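Local coordinates for putative alpha/beta hydrolase fold protein (Candidatus Nitrososphaera gargensis, PDB 5A62) that probably acts as a carboxylesterase of the alpha/beta hydrolase fold, hydrolysing ester bonds, at residues A[72-77]-A[98-103]; A[214-219]-A[256-261]; A[142-147]-A[186-191]; A[14-19]-A[41-46]. All coordinates share one frame; numbering follows the deposited sequence.

Contact 1: A[72-77]-A[98-103]; sequences YTMQDL and HSIGGI. With ACT (acetate ion), chain B.
Met74 and Ile100 carry most of this contact between the starts of helices 74-87 and 100-111, and they meet obliquely, end against flank. Met74 CE lies 3.9 Å from Ile100 CG1, while its SD sits 4.1 Å from Ile100 CD1, so the last two atoms of the thioether lie along the isoleucine's longer branch. Bends at chi2 and chi3 turn this SD-CE end onto the branch while the methionine chain still advances toward helix 100-111. Leu77, one turn later, comes to the same branch at about a right angle, its CD1 4.0 Å from Ile100 CD1. Ile103, modelled in two conformers, adds at most a doubtful touch on the methionine methyl. The link between the helices is therefore wholly apolar, and its touching residues are buried.

Ile100 serves two surroundings at once. Its CG1 branch, opposite the backbone N (chi1 -159°), runs to Met74 and Leu77, while its amide N donates to OXT of a bound acetate over 3.0 Å, with an N-H...O angle of 161°. Ile32 N gives the acetate a second backbone hydrogen bond, a two-amide arrangement consistent with an oxyanion hole; the ion itself probably comes from the crystallisation liquor. In one of its two conformers, Ser99 OG is hydrogen-bonded to His248 NE2. Ser99 stands between strand 93-98 and helix 100-111 with positive phi (58°), and Gly97 and Gly101 complete a GxSxG pattern. This strained strand-to-helix turn is consistent with the nucleophile elbow of alpha/beta hydrolases.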
loop_
_atom_site.group_PDB
_atom_site.type_symbol
_atom_site.label_atom_id
_atom_site.label_comp_id
_atom_site.label_asym_id
_atom_site.label_seq_id
_atom_site.Cartn_x
_atom_site.Cartn_y
_atom_site.Cartn_z
ATOM N N TYR A 72 0.471 -0.491 6.234
ATOM C CA TYR A 72 1.914 -0.561 6.495
ATOM C C TYR A 72 2.623 -0.948 5.244
ATOM O O TYR A 72 1.993 -1.314 4.226
ATOM C CB TYR A 72 2.198 -1.564 7.591
ATOM C CG TYR A 72 1.677 -2.961 7.360
ATOM C CD1 TYR A 72 2.303 -3.793 6.456
ATOM C CD2 TYR A 72 0.463 -3.393 7.880
ATOM C CE1 TYR A 72 1.822 -5.024 6.166
ATOM C CE2 TYR A 72 -0.034 -4.669 7.616
ATOM C CZ TYR A 72 0.660 -5.490 6.737
ATOM O OH TYR A 72 0.210 -6.751 6.447
ATOM N N THR A 73 3.930 -0.886 5.255
ATOM C CA THR A 73 4.776 -1.312 4.133
ATOM C C THR A 73 5.420 -2.614 4.506
ATOM O O THR A 73 5.457 -3.056 5.676
ATOM C CB THR A 73 5.864 -0.324 3.797
ATOM O OG1 THR A 73 6.788 -0.233 4.912
ATOM C CG2 THR A 73 5.271 1.035 3.505
ATOM N N MET A 74 6.002 -3.287 3.521
ATOM C CA MET A 74 6.775 -4.465 3.818
ATOM C C MET A 74 7.851 -4.204 4.845
ATOM O O MET A 74 8.112 -5.067 5.693
ATOM C CB MET A 74 7.446 -5.031 2.560
ATOM C CG MET A 74 6.562 -5.670 1.504
ATOM S SD MET A 74 5.379 -6.873 2.119
ATOM C CE MET A 74 6.499 -8.037 2.739
ATOM N N GLN A 75 8.489 -3.051 4.790
ATOM C CA GLN A 75 9.490 -2.743 5.806
ATOM C C GLN A 75 9.011 -2.844 7.199
ATOM O O GLN A 75 9.714 -3.296 8.102
ATOM C CB GLN A 75 10.090 -1.380 5.520
ATOM C CG GLN A 75 11.254 -1.060 6.424
ATOM C CD GLN A 75 12.400 -2.019 6.203
ATOM O OE1 GLN A 75 12.758 -2.313 5.047
ATOM N NE2 GLN A 75 12.957 -2.533 7.278
ATOM N N ASP A 76 7.753 -2.466 7.439
ATOM C CA ASP A 76 7.151 -2.594 8.744
ATOM C C ASP A 76 7.075 -4.044 9.184
ATOM O O ASP A 76 7.291 -4.333 10.341
ATOM C CB ASP A 76 5.799 -1.920 8.781
ATOM C CG ASP A 76 5.919 -0.436 8.606
ATOM O OD1 ASP A 76 6.653 0.214 9.408
ATOM O OD2 ASP A 76 5.248 0.136 7.708
ATOM N N LEU A 77 6.730 -4.938 8.288
ATOM C CA LEU A 77 6.717 -6.360 8.601
ATOM C C LEU A 77 8.140 -6.885 8.891
ATOM O O LEU A 77 8.331 -7.737 9.760
ATOM C CB LEU A 77 6.116 -7.215 7.473
ATOM C CG LEU A 77 4.660 -6.921 7.182
ATOM C CD1 LEU A 77 4.136 -7.839 6.112
ATOM C CD2 LEU A 77 3.735 -7.009 8.394
ATOM N N HIS A 98 6.351 -18.936 3.574
ATOM C CA HIS A 98 5.410 -19.297 2.529
ATOM C C HIS A 98 4.780 -18.026 2.023
ATOM O O HIS A 98 4.223 -17.247 2.766
ATOM C CB HIS A 98 4.312 -20.240 3.077
ATOM C CG HIS A 98 3.238 -20.580 2.105
ATOM N ND1 HIS A 98 1.951 -20.843 2.517
ATOM C CD2 HIS A 98 3.255 -20.805 0.795
ATOM C CE1 HIS A 98 1.209 -21.141 1.454
ATOM N NE2 HIS A 98 1.981 -21.139 0.391
ATOM N N SER A 99 4.847 -17.852 0.702
ATOM C CA SER A 99 4.222 -16.723 -0.010
ATOM C C SER A 99 4.766 -15.409 0.534
ATOM O O SER A 99 5.928 -15.149 0.479
ATOM C CB SER A 99 2.701 -16.828 -0.007
ATOM O OG SER A 99 2.210 -16.130 -1.154
ATOM N N ILE A 100 3.954 -14.541 1.111
ATOM C CA ILE A 100 4.499 -13.329 1.725
ATOM C C ILE A 100 5.587 -13.601 2.723
ATOM O O ILE A 100 6.515 -12.805 2.884
ATOM C CB ILE A 100 3.387 -12.399 2.349
ATOM C CG1 ILE A 100 3.882 -10.960 2.499
ATOM C CG2 ILE A 100 2.885 -12.918 3.677
ATOM C CD1 ILE A 100 2.857 -9.974 3.000
ATOM N N GLY A 101 5.468 -14.723 3.392
ATOM C CA GLY A 101 6.542 -15.155 4.354
ATOM C C GLY A 101 7.862 -15.305 3.679
ATOM O O GLY A 101 8.913 -15.027 4.248
ATOM N N GLY A 102 7.872 -15.730 2.448
ATOM C CA GLY A 102 9.070 -15.859 1.588
ATOM C C GLY A 102 9.657 -14.522 1.231
ATOM O O GLY A 102 10.867 -14.269 1.303
ATOM N N ILE A 103 8.797 -13.559 0.889
ATOM C CA ILE A 103 9.218 -12.249 0.638
ATOM C C ILE A 103 9.863 -11.595 1.889
ATOM O O ILE A 103 10.939 -10.983 1.869
ATOM C CB ILE A 103 8.006 -11.403 0.143
ATOM C CG1 ILE A 103 7.164 -12.250 -0.842
ATOM C CG2 ILE A 103 8.654 -10.201 -0.430
ATOM C CD1 ILE A 103 5.964 -11.553 -1.498
HETATM C C ACT B . 0.654 -14.099 -0.233
HETATM O O ACT B . -0.491 -14.403 -0.652
HETATM O OXT ACT B . 0.984 -14.450 0.866
HETATM C CH3 ACT B . 1.637 -13.238 -1.073
#

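Contact 2: A[214-219]-A[256-261]; sequences FAIVGS and KEMYDI
Helix 256-272 passes over strand 212-218 with Ile216 and Met258 as the closest backbone positions, their CA atoms 7.6 Å apart. Across that gap Ile216 CB points at the helix and its side chain supplies all the strand's contacts. The longer branch does the reaching: with CG1 opposite the carbonyl carbon (chi1 -52°) and chi2 extended (175°), CD1 is carried out to the helix surface. There it lies 3.8 Å from Ile261 CG2, and CG1 behind it lies 4.0 Å from the same methyl. The two isoleucines run past one another in opposite directions, which sets the short branch of Ile261 alongside the long branch of Ile216. Met258, three residues earlier in the helix, touches more loosely, its CG being 4.4 Å from Ile216 CD1; the same methyl is 4.2 Å from the Met258 carbonyl O. The contact between the segments is apolar packing.

Strand 212-218 lies between strands 116-122 and 239-243 in the sheet, parallel to both. Ile216 also packs on Leu243 of the latter and on Phe265 farther along the same helix. At this strand, helix 256-272 covers the face bearing Phe214 and Ile216, and helix 222-234 covers the other, bearing Ala215 and Val217.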
loop_
_atom_site.group_PDB
_atom_site.type_symbol
_atom_site.label_atom_id
_atom_site.label_comp_id
_atom_site.label_asym_id
_atom_site.label_seq_id
_atom_site.Cartn_x
_atom_site.Cartn_y
_atom_site.Cartn_z
ATOM N N PHE A 214 17.178 -21.000 -0.750
ATOM C CA PHE A 214 16.478 -22.142 -1.226
ATOM C C PHE A 214 15.043 -21.749 -1.570
ATOM O O PHE A 214 14.462 -20.878 -0.952
ATOM C CB PHE A 214 16.406 -23.244 -0.185
ATOM C CG PHE A 214 17.732 -23.734 0.329
ATOM C CD1 PHE A 214 18.335 -23.183 1.447
ATOM C CD2 PHE A 214 18.317 -24.837 -0.258
ATOM C CE1 PHE A 214 19.534 -23.702 1.922
ATOM C CE2 PHE A 214 19.514 -25.338 0.216
ATOM C CZ PHE A 214 20.120 -24.787 1.289
ATOM N N ALA A 215 14.453 -22.399 -2.541
ATOM C CA ALA A 215 13.063 -22.174 -2.913
ATOM C C ALA A 215 12.410 -23.498 -3.297
ATOM O O ALA A 215 13.002 -24.364 -3.954
ATOM C CB ALA A 215 12.914 -21.199 -4.029
ATOM N N ILE A 216 11.199 -23.676 -2.845
ATOM C CA ILE A 216 10.273 -24.766 -3.234
ATOM C C ILE A 216 9.055 -24.133 -3.855
ATOM O O ILE A 216 8.418 -23.314 -3.188
ATOM C CB ILE A 216 9.892 -25.608 -2.025
ATOM C CG1 ILE A 216 11.147 -26.079 -1.263
ATOM C CG2 ILE A 216 9.019 -26.777 -2.472
ATOM C CD1 ILE A 216 10.918 -26.837 0.030
ATOM N N VAL A 217 8.730 -24.458 -5.114
ATOM C CA VAL A 217 7.638 -23.827 -5.808
ATOM C C VAL A 217 6.750 -24.888 -6.423
ATOM O O VAL A 217 7.275 -25.863 -6.971
ATOM C CB VAL A 217 8.146 -22.820 -6.850
ATOM C CG1 VAL A 217 8.953 -23.427 -7.945
ATOM C CG2 VAL A 217 7.005 -22.044 -7.483
ATOM N N GLY A 218 5.452 -24.692 -6.352
ATOM C CA GLY A 218 4.493 -25.582 -7.004
ATOM C C GLY A 218 4.449 -25.277 -8.486
ATOM O O GLY A 218 4.328 -24.127 -8.874
ATOM N N SER A 219 4.512 -26.312 -9.325
ATOM C CA SER A 219 4.578 -26.119 -10.775
ATOM C C SER A 219 3.328 -25.435 -11.290
ATOM O O SER A 219 3.417 -24.779 -12.320
ATOM C CB SER A 219 4.810 -27.455 -11.485
ATOM O OG SER A 219 3.648 -28.265 -11.446
ATOM N N LYS A 256 4.061 -35.112 0.622
ATOM C CA LYS A 256 5.251 -35.668 1.241
ATOM C C LYS A 256 6.575 -35.209 0.630
ATOM O O LYS A 256 7.556 -34.940 1.316
ATOM C CB LYS A 256 5.205 -37.210 1.155
ATOM C CG LYS A 256 6.441 -37.862 1.765
ATOM C CD LYS A 256 6.410 -39.383 1.645
ATOM C CE LYS A 256 7.269 -40.040 2.720
ATOM N NZ LYS A 256 8.726 -39.879 2.467
ATOM N N GLU A 257 6.590 -35.030 -0.694
ATOM C CA GLU A 257 7.802 -34.630 -1.353
ATOM C C GLU A 257 8.312 -33.273 -0.830
ATOM O O GLU A 257 9.483 -33.027 -0.772
ATOM C CB GLU A 257 7.640 -34.532 -2.873
ATOM C CG GLU A 257 8.950 -34.382 -3.582
ATOM C CD GLU A 257 8.845 -34.228 -5.086
ATOM O OE1 GLU A 257 7.730 -34.010 -5.585
ATOM O OE2 GLU A 257 9.954 -34.267 -5.699
ATOM N N MET A 258 7.398 -32.401 -0.400
ATOM C CA MET A 258 7.860 -31.112 0.088
ATOM C C MET A 258 8.760 -31.298 1.299
ATOM O O MET A 258 9.723 -30.554 1.498
ATOM C CB MET A 258 6.704 -30.208 0.466
ATOM C CG MET A 258 7.093 -28.832 0.991
ATOM S SD MET A 258 5.739 -27.653 0.924
ATOM C CE MET A 258 4.687 -28.322 2.109
ATOM N N TYR A 259 8.425 -32.291 2.113
ATOM C CA TYR A 259 9.208 -32.485 3.352
ATOM C C TYR A 259 10.520 -33.189 3.118
ATOM O O TYR A 259 11.470 -32.923 3.811
ATOM C CB TYR A 259 8.369 -33.117 4.489
ATOM C CG TYR A 259 7.112 -32.300 4.679
ATOM C CD1 TYR A 259 7.188 -31.073 5.261
ATOM C CD2 TYR A 259 5.899 -32.705 4.134
ATOM C CE1 TYR A 259 6.066 -30.273 5.368
ATOM C CE2 TYR A 259 4.775 -31.925 4.245
ATOM C CZ TYR A 259 4.868 -30.694 4.838
ATOM O OH TYR A 259 3.762 -29.859 4.950
ATOM N N ASP A 260 10.524 -34.094 2.160
ATOM C CA ASP A 260 11.752 -34.725 1.728
ATOM C C ASP A 260 12.693 -33.628 1.278
ATOM O O ASP A 260 13.825 -33.581 1.698
ATOM C CB ASP A 260 11.450 -35.695 0.591
ATOM C CG ASP A 260 10.611 -36.911 1.044
ATOM O OD1 ASP A 260 10.516 -37.216 2.250
ATOM O OD2 ASP A 260 10.021 -37.499 0.134
ATOM N N ILE A 261 12.196 -32.687 0.471
ATOM C CA ILE A 261 13.029 -31.598 -0.003
ATOM C C ILE A 261 13.481 -30.669 1.136
ATOM O O ILE A 261 14.653 -30.364 1.289
ATOM C CB ILE A 261 12.300 -30.805 -1.086
ATOM C CG1 ILE A 261 12.141 -31.679 -2.342
ATOM C CG2 ILE A 261 13.072 -29.550 -1.435
ATOM C CD1 ILE A 261 11.157 -31.109 -3.313
#

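Contact 3: A[142-147]-A[186-191]; sequences EVAITQ and EGFVAA
Ala144 and Ile145 of helix 136-147 pack against Phe188 and Val189 of helix 185-194, two consecutive residues meeting two. Ala144 CB approaches the phenylalanine ring obliquely and lies 4.0 Å from CD2. Phe188 CG stands opposite its own backbone N (chi1 -179°), and this torsion swings the ring out from helix 185-194 toward the alanine methyl. Beside this pair, Ile145 and Val189 cross at about a right angle. The CA-CB bond of Ile145 is not aimed at the partner helix; chi1 of -64° and chi2 of 161° bring CG1 and CD1 across, 3.9 Å and 4.0 Å respectively from Val189 CG2. The valine uses one branch for this: CG2, opposite the carbonyl carbon, receives both isoleucine atoms. The small alanine brings the backbones nearest where its CA faces that of Val189, at 7.8 Å.

Met149 packs on both Ala144 and Phe188. From the second subunit, Thr69 packs on Ile145 and Val189, and Lys68 NZ is hydrogen-bonded to Ile145 O. With methyl, methylene and ring carbons as the matching surfaces, the two segments are joined by apolar packing, with no polar bond between them to fix its direction; the polar bond at this place is the one that the second subunit makes to the backbone of Ile145.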
loop_
_atom_site.group_PDB
_atom_site.type_symbol
_atom_site.label_atom_id
_atom_site.label_comp_id
_atom_site.label_asym_id
_atom_site.label_seq_id
_atom_site.Cartn_x
_atom_site.Cartn_y
_atom_site.Cartn_z
ATOM N N GLU A 142 -12.603 -6.684 -2.139
ATOM C CA GLU A 142 -14.004 -6.230 -2.195
ATOM C C GLU A 142 -14.908 -7.258 -1.505
ATOM O O GLU A 142 -15.782 -6.859 -0.716
ATOM C CB GLU A 142 -14.412 -6.064 -3.635
ATOM C CG GLU A 142 -15.843 -5.592 -3.787
ATOM C CD GLU A 142 -16.278 -5.394 -5.241
ATOM O OE1 GLU A 142 -15.478 -5.577 -6.201
ATOM O OE2 GLU A 142 -17.500 -5.083 -5.427
ATOM N N VAL A 143 -14.666 -8.539 -1.785
ATOM C CA VAL A 143 -15.456 -9.540 -1.056
ATOM C C VAL A 143 -15.206 -9.501 0.457
ATOM O O VAL A 143 -16.104 -9.562 1.286
ATOM C CB VAL A 143 -15.226 -10.967 -1.588
ATOM C CG1 VAL A 143 -16.017 -11.962 -0.741
ATOM C CG2 VAL A 143 -15.595 -11.045 -3.037
ATOM N N ALA A 144 -13.964 -9.408 0.872
ATOM C CA ALA A 144 -13.649 -9.364 2.296
ATOM C C ALA A 144 -14.380 -8.213 2.979
ATOM O O ALA A 144 -14.941 -8.358 4.062
ATOM C CB ALA A 144 -12.147 -9.200 2.517
ATOM N N ILE A 145 -14.348 -7.046 2.351
ATOM C CA ILE A 145 -14.948 -5.859 2.942
ATOM C C ILE A 145 -16.489 -5.907 2.942
ATOM O O ILE A 145 -17.100 -5.527 3.954
ATOM C CB ILE A 145 -14.420 -4.601 2.228
ATOM C CG1 ILE A 145 -12.944 -4.487 2.479
ATOM C CG2 ILE A 145 -15.134 -3.322 2.774
ATOM C CD1 ILE A 145 -12.232 -3.569 1.460
ATOM N N THR A 146 -17.036 -6.344 1.836
ATOM C CA THR A 146 -18.499 -6.279 1.671
ATOM C C THR A 146 -19.189 -7.483 2.327
ATOM O O THR A 146 -20.268 -7.334 2.934
ATOM C CB THR A 146 -18.866 -6.101 0.206
ATOM O OG1 THR A 146 -18.373 -7.161 -0.603
ATOM C CG2 THR A 146 -18.294 -4.810 -0.277
ATOM N N GLN A 147 -18.572 -8.653 2.255
ATOM C CA GLN A 147 -19.208 -9.945 2.625
ATOM C C GLN A 147 -18.524 -10.651 3.776
ATOM O O GLN A 147 -19.162 -11.497 4.420
ATOM C CB GLN A 147 -19.271 -10.900 1.469
ATOM C CG GLN A 147 -19.988 -10.418 0.199
ATOM C CD GLN A 147 -20.245 -11.571 -0.771
ATOM O OE1 GLN A 147 -20.731 -12.641 -0.363
ATOM N NE2 GLN A 147 -19.948 -11.380 -2.031
ATOM N N GLU A 186 -9.366 -6.355 8.139
ATOM C CA GLU A 186 -8.391 -5.237 8.060
ATOM C C GLU A 186 -7.040 -5.837 7.834
ATOM O O GLU A 186 -6.242 -5.277 7.045
ATOM C CB GLU A 186 -8.435 -4.307 9.274
ATOM C CG GLU A 186 -8.210 -5.020 10.500
ATOM C CD GLU A 186 -9.511 -5.724 11.150
ATOM O OE1 GLU A 186 -10.690 -6.113 10.613
ATOM O OE2 GLU A 186 -9.259 -5.907 12.431
ATOM N N GLY A 187 -6.711 -6.990 8.385
ATOM C CA GLY A 187 -5.438 -7.604 8.165
ATOM C C GLY A 187 -5.278 -8.129 6.771
ATOM O O GLY A 187 -4.160 -8.039 6.202
ATOM N N PHE A 188 -6.281 -8.770 6.190
ATOM C CA PHE A 188 -6.212 -9.223 4.824
ATOM C C PHE A 188 -5.993 -8.047 3.890
ATOM O O PHE A 188 -5.129 -8.116 3.002
ATOM C CB PHE A 188 -7.526 -9.960 4.485
ATOM C CG PHE A 188 -7.508 -10.480 3.074
ATOM C CD1 PHE A 188 -6.849 -11.647 2.741
ATOM C CD2 PHE A 188 -8.171 -9.805 2.064
ATOM C CE1 PHE A 188 -6.814 -12.081 1.417
ATOM C CE2 PHE A 188 -8.129 -10.240 0.769
ATOM C CZ PHE A 188 -7.441 -11.324 0.461
ATOM N N VAL A 189 -6.827 -7.019 4.029
ATOM C CA VAL A 189 -6.727 -5.852 3.193
ATOM C C VAL A 189 -5.348 -5.238 3.277
ATOM O O VAL A 189 -4.698 -4.996 2.257
ATOM C CB VAL A 189 -7.832 -4.870 3.482
ATOM C CG1 VAL A 189 -7.626 -3.589 2.735
ATOM C CG2 VAL A 189 -9.176 -5.494 3.090
ATOM N N ALA A 190 -4.837 -5.002 4.475
ATOM C CA ALA A 190 -3.560 -4.360 4.623
ATOM C C ALA A 190 -2.442 -5.193 4.034
ATOM O O ALA A 190 -1.497 -4.647 3.461
ATOM C CB ALA A 190 -3.258 -4.102 6.036
ATOM N N ALA A 191 -2.461 -6.488 4.179
ATOM C CA ALA A 191 -1.380 -7.331 3.706
ATOM C C ALA A 191 -1.322 -7.302 2.184
ATOM O O ALA A 191 -0.254 -7.231 1.581
ATOM C CB ALA A 191 -1.482 -8.711 4.260
#

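Contact 4: A[14-19]-A[41-46]; sequences YYEDHG and YEIQLL
The imidazole of His18 takes the side chain of Ile43 over one face: CG2 stands above the ring centre, 3.8 Å from the centroid and only 4° off the normal. All five ring atoms are about equally far from this methyl, which marks a centred CH-pi contact. The other flat group, the Tyr14 ring, has Glu16 OE2 in plane at its edge; Tyr14 OH donates to the anti lone pair of Glu16 OE2 over 2.7 Å, so tying down the rotation of the carboxylate.

Ile43 meets the imidazole at about a right angle. Its CG2 lies opposite the backbone N while CG1 is anti to the carbonyl carbon (chi1 -70°, chi2 166°), and this fork lets one methyl take the ring while CD1 extends toward Glu16, 4.4 Å from OE1. His18 and Ile43 are also the nearest backbone pair, with CA atoms 7.8 Å apart.

Ile43 further packs on Val53 and Leu28 of the adjoining strands, so the isoleucine lies between its helix and three strands of one sheet. Asp17 forms a salt bridge with Arg52, and Tyr14 a cation-pi contact with Arg63. Strand 12-18 runs antiparallel to its neighbours 3-5 and 52-56, and helix 40-48 comes between strands 25-29 and 52-56 in the chain. A helix packed on the sheet across a parallel strand pair in this way is the beta-alpha-beta crossover of the alpha/beta hydrolase fold, here reaching over to an antiparallel strand near the sheet's edge.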
loop_
_atom_site.group_PDB
_atom_site.type_symbol
_atom_site.label_atom_id
_atom_site.label_comp_id
_atom_site.label_asym_id
_atom_site.label_seq_id
_atom_site.Cartn_x
_atom_site.Cartn_y
_atom_site.Cartn_z
ATOM N N TYR A 14 1.501 -12.221 18.311
ATOM C CA TYR A 14 1.416 -13.555 18.864
ATOM C C TYR A 14 2.473 -14.418 18.294
ATOM O O TYR A 14 2.649 -14.483 17.051
ATOM C CB TYR A 14 0.060 -14.211 18.627
ATOM C CG TYR A 14 -0.042 -15.561 19.214
ATOM C CD1 TYR A 14 -0.357 -15.724 20.578
ATOM C CD2 TYR A 14 0.248 -16.668 18.482
ATOM C CE1 TYR A 14 -0.367 -17.018 21.128
ATOM C CE2 TYR A 14 0.205 -17.943 19.021
ATOM C CZ TYR A 14 -0.093 -18.059 20.343
ATOM O OH TYR A 14 -0.081 -19.332 20.910
ATOM N N TYR A 15 3.203 -15.121 19.139
ATOM C CA TYR A 15 4.217 -16.054 18.727
ATOM C C TYR A 15 4.271 -17.279 19.563
ATOM O O TYR A 15 3.722 -17.266 20.644
ATOM C CB TYR A 15 5.601 -15.371 18.682
ATOM C CG TYR A 15 6.175 -15.135 20.057
ATOM C CD1 TYR A 15 5.915 -14.007 20.776
ATOM C CD2 TYR A 15 7.045 -16.085 20.564
ATOM C CE1 TYR A 15 6.433 -13.801 22.035
ATOM C CE2 TYR A 15 7.528 -15.928 21.854
ATOM C CZ TYR A 15 7.232 -14.789 22.562
ATOM O OH TYR A 15 7.749 -14.520 23.850
ATOM N N GLU A 16 4.935 -18.304 19.051
ATOM C CA GLU A 16 5.269 -19.555 19.828
ATOM C C GLU A 16 6.705 -19.843 19.593
ATOM O O GLU A 16 7.268 -19.652 18.541
ATOM C CB GLU A 16 4.401 -20.711 19.451
ATOM C CG GLU A 16 2.942 -20.467 19.713
ATOM C CD GLU A 16 2.032 -21.534 19.138
ATOM O OE1 GLU A 16 2.479 -22.482 18.467
ATOM O OE2 GLU A 16 0.786 -21.402 19.342
ATOM N N ASP A 17 7.360 -20.346 20.654
ATOM C CA ASP A 17 8.781 -20.683 20.670
ATOM C C ASP A 17 8.863 -22.096 21.181
ATOM O O ASP A 17 8.742 -22.332 22.425
ATOM C CB ASP A 17 9.513 -19.710 21.572
ATOM C CG ASP A 17 11.025 -19.928 21.619
ATOM O OD1 ASP A 17 11.542 -20.888 21.065
ATOM O OD2 ASP A 17 11.686 -19.101 22.279
ATOM N N HIS A 18 8.975 -23.048 20.303
ATOM C CA HIS A 18 8.940 -24.462 20.628
ATOM C C HIS A 18 10.326 -25.042 20.681
ATOM O O HIS A 18 11.224 -24.725 19.903
ATOM C CB HIS A 18 8.186 -25.198 19.539
ATOM C CG HIS A 18 6.721 -24.900 19.464
ATOM N ND1 HIS A 18 6.147 -23.907 18.681
ATOM C CD2 HIS A 18 5.679 -25.563 20.022
ATOM C CE1 HIS A 18 4.834 -23.952 18.811
ATOM N NE2 HIS A 18 4.532 -24.946 19.618
ATOM N N GLY A 19 10.484 -26.077 21.533
ATOM C CA GLY A 19 11.754 -26.755 21.562
ATOM C C GLY A 19 12.728 -26.148 22.555
ATOM O O GLY A 19 12.468 -25.169 23.259
ATOM N N TYR A 41 1.747 -29.491 11.428
ATOM C CA TYR A 41 2.551 -30.605 11.060
ATOM C C TYR A 41 4.025 -30.274 11.072
ATOM O O TYR A 41 4.861 -31.029 11.574
ATOM C CB TYR A 41 2.179 -31.132 9.681
ATOM C CG TYR A 41 3.049 -32.258 9.168
ATOM C CD1 TYR A 41 2.956 -33.520 9.723
ATOM C CD2 TYR A 41 4.015 -32.029 8.207
ATOM C CE1 TYR A 41 3.782 -34.551 9.292
ATOM C CE2 TYR A 41 4.827 -33.050 7.764
ATOM C CZ TYR A 41 4.672 -34.319 8.290
ATOM O OH TYR A 41 5.528 -35.322 7.843
ATOM N N GLU A 42 4.367 -29.147 10.499
ATOM C CA GLU A 42 5.742 -28.770 10.378
ATOM C C GLU A 42 6.381 -28.525 11.748
ATOM O O GLU A 42 7.554 -28.851 11.920
ATOM C CB GLU A 42 5.894 -27.458 9.542
ATOM C CG GLU A 42 5.596 -27.636 8.090
ATOM C CD GLU A 42 4.162 -27.678 7.735
ATOM O OE1 GLU A 42 3.232 -27.534 8.555
ATOM O OE2 GLU A 42 3.909 -27.839 6.503
ATOM N N ILE A 43 5.670 -27.928 12.698
ATOM C CA ILE A 43 6.230 -27.701 14.025
ATOM C C ILE A 43 6.585 -29.065 14.639
ATOM O O ILE A 43 7.724 -29.225 15.106
ATOM C CB ILE A 43 5.268 -26.901 14.886
ATOM C CG1 ILE A 43 5.178 -25.460 14.374
ATOM C CG2 ILE A 43 5.701 -26.957 16.341
ATOM C CD1 ILE A 43 4.033 -24.635 14.913
ATOM N N GLN A 44 5.668 -30.007 14.551
ATOM C CA GLN A 44 5.937 -31.354 15.101
ATOM C C GLN A 44 7.076 -32.018 14.388
ATOM O O GLN A 44 7.957 -32.571 15.048
ATOM C CB GLN A 44 4.672 -32.228 15.056
ATOM C CG GLN A 44 3.598 -31.715 16.021
ATOM C CD GLN A 44 4.126 -31.304 17.412
ATOM O OE1 GLN A 44 3.848 -30.209 17.915
ATOM N NE2 GLN A 44 4.923 -32.183 18.030
ATOM N N LEU A 45 7.141 -31.954 13.075
ATOM C CA LEU A 45 8.210 -32.602 12.332
ATOM C C LEU A 45 9.560 -31.994 12.683
ATOM O O LEU A 45 10.557 -32.693 12.873
ATOM C CB LEU A 45 7.927 -32.507 10.826
ATOM C CG LEU A 45 9.065 -32.845 9.895
ATOM C CD1 LEU A 45 9.296 -34.336 9.913
ATOM C CD2 LEU A 45 8.750 -32.357 8.486
ATOM N N LEU A 46 9.626 -30.670 12.821
ATOM C CA LEU A 46 10.874 -30.009 12.991
ATOM C C LEU A 46 11.357 -30.178 14.406
ATOM O O LEU A 46 12.555 -30.275 14.632
ATOM C CB LEU A 46 10.729 -28.509 12.578
ATOM C CG LEU A 46 10.540 -28.381 11.065
ATOM C CD1 LEU A 46 10.246 -26.905 10.764
ATOM C CD2 LEU A 46 11.713 -28.825 10.234
#

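How the contacts relate
Along the chain the order is contact 4, contact 1, contact 3, contact 2, each closing before the next opens. Contacts 2 and 4 set helices 256-272 and 40-48 on strands of one mixed sheet; their centres are 19 Å apart, and Tyr259 OH, 2.6 Å from Glu42 OE2 in a probable hydrogen bond, joins the two helices. The 98-103 side of contact 1 follows strand 93-98 of that sheet, at the putative nucleophile turn. Contact 1 meets contact 3, centred 17 Å away, where Tyr72 packs on Ala190 and Ala191. Contacts 2 and 3, 30 Å apart, lie on opposite sides of the chain's centre. Contact 1 thus links the sheet to the helical part, and it and contact 3 both touch the second subunit.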